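Local coordinates for Alpha/beta hydrolase fold protein (Nakamurella multipartita, PDB 4Y7D), which probably acts as a hydrolase of the alpha/beta hydrolase superfamily, at residues G102-S107 with A126-A131; R115-H120 with D236-P241. One frame throughout, in Å; residues are numbered along the deposited sequence. Where two conformers were deposited one is given.

From the N terminus the chain runs through strand 101-106, turns at S107 into helix 110-119, and returns as strand 124-130. Interaction 1 (102-107 with 126-131) closes this beta-alpha-beta unit by pairing its two strands in the central sheet. Residues 115-120 lie inside that closed loop, whereas their partner 236-241 comes more than a hundred residues later, so interaction 2 crosses interaction 1 instead of nesting in it. The second contact ties the end of the crossover helix to the approach to strand 242-247, the next strand in the sheet. The two meet directly: P241 O probably accepts a hydrogen bond from L127 N, and V103 CG2 packs on L116 CD2.

Interaction 1: G102-S107 with A126-A131; sequences GVLCWS and ALVSVA
Strands 102-106 and 126-130 are parallel neighbours in the buried middle of the sheet, V103 facing L127, L104 facing V128 and W106 facing V130. Their backbones are joined by regular alternating bonds: V128 N gives to V103 O (2.8 Å), C105 N to V128 O and V130 N to C105 O. V103 and C105 share one face with L127 and S129, under helix 110-119. There L127 CD1 rests 3.8 Å from V103 CG1, and C105 SG lies 3.6 Å from S129 OG, whose hydroxyl is hydrogen-bonded to Y114. On the other face L104 CD1 reaches across to V128 CG1 (3.6 Å). W106 has CG anti to its backbone N (chi1 178°), which carries the indole across V130, with CD1 3.8 Å from V130 CG1, while V130 O sits in the ring plane at its edge, 3.1 Å from CD1. V130 O also accepts S107 N (3.1 Å). S107 has a strained backbone (phi 60°, psi -125°) and its OG is hydrogen-bonded to H278. A serine in this conformation, at the tight turn between strand 101-106 and helix 110-119 and bonded to a histidine, is consistent with the nucleophile elbow of the alpha/beta hydrolase fold.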
# COMPACT_ATOMS: atom_id res chain seq x y z
N GLY A 102 0.65 -8.06 12.72
CA GLY A 102 0.35 -8.36 11.33
C GLY A 102 0.91 -7.26 10.43
O GLY A 102 1.26 -6.16 10.92
N VAL A 103 1.06 -7.55 9.15
CA VAL A 103 1.52 -6.57 8.21
C VAL A 103 0.61 -6.58 6.96
O VAL A 103 0.35 -7.63 6.38
CB VAL A 103 2.97 -6.83 7.77
CG1 VAL A 103 3.38 -5.79 6.73
CG2 VAL A 103 3.89 -6.82 8.97
N LEU A 104 0.12 -5.42 6.59
CA LEU A 104 -0.64 -5.18 5.35
C LEU A 104 0.17 -4.20 4.52
O LEU A 104 0.39 -3.04 4.94
CB LEU A 104 -2.00 -4.58 5.62
CG LEU A 104 -2.82 -4.13 4.41
CD1 LEU A 104 -3.23 -5.35 3.62
CD2 LEU A 104 -4.01 -3.32 4.79
N CYS A 105 0.52 -4.62 3.32
CA CYS A 105 1.22 -3.75 2.38
C CYS A 105 0.55 -3.74 1.01
O CYS A 105 -0.14 -4.68 0.63
CB CYS A 105 2.67 -4.13 2.26
SG CYS A 105 3.07 -5.73 1.50
N TRP A 106 0.80 -2.66 0.27
CA TRP A 106 0.30 -2.56 -1.10
C TRP A 106 1.35 -1.89 -1.92
O TRP A 106 2.01 -1.01 -1.42
CB TRP A 106 -0.97 -1.74 -1.09
CG TRP A 106 -1.66 -1.45 -2.40
CD1 TRP A 106 -1.70 -2.21 -3.53
CD2 TRP A 106 -2.52 -0.36 -2.63
NE1 TRP A 106 -2.53 -1.65 -4.47
CE2 TRP A 106 -3.04 -0.50 -3.94
CE3 TRP A 106 -2.94 0.73 -1.85
CZ2 TRP A 106 -3.94 0.42 -4.49
CZ3 TRP A 106 -3.86 1.63 -2.38
CH2 TRP A 106 -4.33 1.48 -3.70
N SER A 107 1.56 -2.38 -3.17
CA SER A 107 2.32 -1.65 -4.19
C SER A 107 3.77 -1.38 -3.75
O SER A 107 4.51 -2.32 -3.36
CB SER A 107 1.53 -0.36 -4.51
OG SER A 107 1.85 0.16 -5.80
N ALA A 126 1.62 -12.35 10.50
CA ALA A 126 0.96 -12.68 9.24
C ALA A 126 1.21 -11.54 8.27
O ALA A 126 1.42 -10.39 8.67
CB ALA A 126 -0.52 -12.88 9.46
N LEU A 127 1.16 -11.84 6.98
CA LEU A 127 1.43 -10.88 5.93
C LEU A 127 0.30 -10.92 4.89
O LEU A 127 0.02 -11.95 4.33
CB LEU A 127 2.79 -11.21 5.27
CG LEU A 127 3.25 -10.33 4.08
CD1 LEU A 127 3.33 -8.85 4.46
CD2 LEU A 127 4.57 -10.90 3.64
N VAL A 128 -0.29 -9.77 4.61
CA VAL A 128 -1.17 -9.58 3.47
C VAL A 128 -0.51 -8.60 2.52
O VAL A 128 -0.26 -7.44 2.89
CB VAL A 128 -2.53 -9.08 3.90
CG1 VAL A 128 -3.45 -8.84 2.70
CG2 VAL A 128 -3.17 -10.11 4.84
N SER A 129 -0.22 -9.10 1.32
CA SER A 129 0.57 -8.36 0.35
C SER A 129 -0.25 -8.16 -0.91
O SER A 129 -0.48 -9.09 -1.71
CB SER A 129 1.84 -9.09 0.09
OG SER A 129 2.61 -8.39 -0.83
N VAL A 130 -0.66 -6.92 -1.12
CA VAL A 130 -1.61 -6.57 -2.20
C VAL A 130 -0.80 -5.94 -3.34
O VAL A 130 -0.16 -4.91 -3.13
CB VAL A 130 -2.64 -5.59 -1.69
CG1 VAL A 130 -3.71 -5.28 -2.74
CG2 VAL A 130 -3.31 -6.18 -0.43
N ALA A 131 -0.87 -6.57 -4.52
CA ALA A 131 -0.22 -6.04 -5.74
C ALA A 131 1.09 -5.35 -5.40
O ALA A 131 1.29 -4.17 -5.73
CB ALA A 131 -1.17 -5.11 -6.47

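Interaction 2: R115-H120 with D236-P241; sequences RLAARH and DRITAP
R237 and I238 lie against the last turn of helix 110-119, the first over its polar backbone and the second against its alanines. R237, deposited in two conformers, extends its side chain across the helix end. In the conformer described, a bend at chi3 (66°) turns the guanidinium so that A118 O lies 3.3 Å over one face, nearer its margin than its centre. R237 NH1 comes 4.1 Å from R115 NH2, the two planes turned 61° apart; E234 forms salt bridges with both arginines, and its carboxylate would offset their like charges. R115 also bonds to L233 O and is salt-bridged to D83. The main chain of R237 joins the helix through a water that donates to both A118 O (3.0 Å) and R237 O (2.6 Å). I238 then brings CG1, CG2 and CD1 against the alanines of the helix. Its CG1, placed anti to the carbonyl carbon (chi1 -63°), lies 3.8 Å from A117 CB and 3.7 Å from A118 N, with CG2 and CD1 also close to A117 CB. T239 adds a second water bridge: its N donates to a water (2.9 Å) that in turn donates to A117 O (2.8 Å), so two successive carbonyls near the helix end are satisfied by bridging waters. A240 packs on V124 of strand 124-130, and P241 leads into strand 242-247. The contact therefore lies at the edge of the fold, where helix 110-119, flanked by helix 82-95, meets the loop entering the strand beside 124-130.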
# COMPACT_ATOMS: atom_id res chain seq x y z
N ARG A 115 11.03 -7.30 3.34
CA ARG A 115 12.26 -7.36 4.14
C ARG A 115 12.02 -7.57 5.66
O ARG A 115 12.81 -8.25 6.34
CB ARG A 115 13.15 -6.13 3.91
CG ARG A 115 13.82 -6.05 2.54
CD ARG A 115 14.57 -7.33 2.15
NE ARG A 115 15.73 -7.51 3.02
CZ ARG A 115 16.37 -8.64 3.20
NH1 ARG A 115 15.92 -9.79 2.69
NH2 ARG A 115 17.44 -8.63 4.00
N LEU A 116 10.98 -6.94 6.17
CA LEU A 116 10.63 -7.11 7.58
C LEU A 116 10.27 -8.58 7.83
O LEU A 116 10.77 -9.22 8.76
CB LEU A 116 9.45 -6.21 7.94
CG LEU A 116 9.02 -6.26 9.41
CD1 LEU A 116 10.12 -5.74 10.35
CD2 LEU A 116 7.74 -5.50 9.64
N ALA A 117 9.41 -9.15 6.97
CA ALA A 117 9.04 -10.55 7.14
C ALA A 117 10.22 -11.52 6.96
O ALA A 117 10.29 -12.54 7.65
CB ALA A 117 7.86 -10.93 6.21
N ALA A 118 11.13 -11.20 6.04
CA ALA A 118 12.30 -12.03 5.74
C ALA A 118 13.34 -12.01 6.82
O ALA A 118 13.84 -13.07 7.22
CB ALA A 118 12.95 -11.60 4.40
N ARG A 119 13.70 -10.83 7.30
CA ARG A 119 14.80 -10.66 8.22
C ARG A 119 14.41 -10.53 9.66
O ARG A 119 15.23 -10.79 10.54
CB ARG A 119 15.65 -9.45 7.73
CG ARG A 119 17.03 -9.36 8.39
CD ARG A 119 17.96 -8.40 7.65
NE ARG A 119 17.33 -7.10 7.51
CZ ARG A 119 17.21 -6.20 8.50
NH1 ARG A 119 17.73 -6.47 9.71
NH2 ARG A 119 16.57 -5.04 8.28
N HIS A 120 13.15 -10.18 9.95
CA HIS A 120 12.61 -10.10 11.29
C HIS A 120 11.36 -10.99 11.41
O HIS A 120 10.28 -10.52 11.81
CB HIS A 120 12.22 -8.65 11.59
CG HIS A 120 13.37 -7.70 11.65
ND1 HIS A 120 14.00 -7.38 12.83
CD2 HIS A 120 13.97 -6.95 10.69
CE1 HIS A 120 14.96 -6.50 12.59
NE2 HIS A 120 14.95 -6.22 11.30
N ASP A 236 11.92 -16.02 -0.09
CA ASP A 236 11.92 -17.44 0.27
C ASP A 236 12.24 -17.66 1.74
O ASP A 236 11.99 -18.74 2.26
CB ASP A 236 12.91 -18.20 -0.61
CG ASP A 236 14.30 -17.60 -0.58
OD1 ASP A 236 14.53 -16.51 -1.13
OD2 ASP A 236 15.18 -18.23 0.03
N ARG A 237 12.77 -16.64 2.41
CA ARG A 237 13.04 -16.72 3.85
C ARG A 237 11.77 -16.55 4.70
O ARG A 237 11.77 -16.85 5.91
CB ARG A 237 14.04 -15.62 4.27
CG ARG A 237 15.44 -15.79 3.68
CD ARG A 237 16.32 -14.58 4.00
NE ARG A 237 16.61 -14.45 5.44
CZ ARG A 237 17.30 -13.45 6.01
NH1 ARG A 237 17.81 -12.45 5.30
NH2 ARG A 237 17.48 -13.44 7.32
N ILE A 238 10.70 -16.07 4.10
CA ILE A 238 9.48 -15.72 4.85
C ILE A 238 8.73 -16.94 5.31
O ILE A 238 8.44 -17.83 4.50
CB ILE A 238 8.57 -14.77 4.02
CG1 ILE A 238 9.30 -13.46 3.74
CG2 ILE A 238 7.20 -14.55 4.66
CD1 ILE A 238 8.53 -12.56 2.78
N THR A 239 8.43 -17.00 6.62
CA THR A 239 7.67 -18.10 7.21
C THR A 239 6.32 -17.70 7.74
O THR A 239 5.59 -18.57 8.23
CB THR A 239 8.47 -18.81 8.35
OG1 THR A 239 8.92 -17.84 9.32
CG2 THR A 239 9.65 -19.63 7.69
N ALA A 240 5.98 -16.41 7.65
CA ALA A 240 4.66 -15.96 8.08
C ALA A 240 3.59 -16.52 7.17
O ALA A 240 3.82 -16.60 5.98
CB ALA A 240 4.57 -14.44 8.03
N PRO A 241 2.40 -16.79 7.73
CA PRO A 241 1.21 -17.07 6.94
C PRO A 241 0.92 -15.86 6.10
O PRO A 241 1.01 -14.71 6.61
CB PRO A 241 0.12 -17.23 8.01
CG PRO A 241 0.82 -17.58 9.24
CD PRO A 241 2.12 -16.85 9.18
O HOH W 1 8.33 -14.44 8.07
O HOH W 2 12.87 -15.74 8.03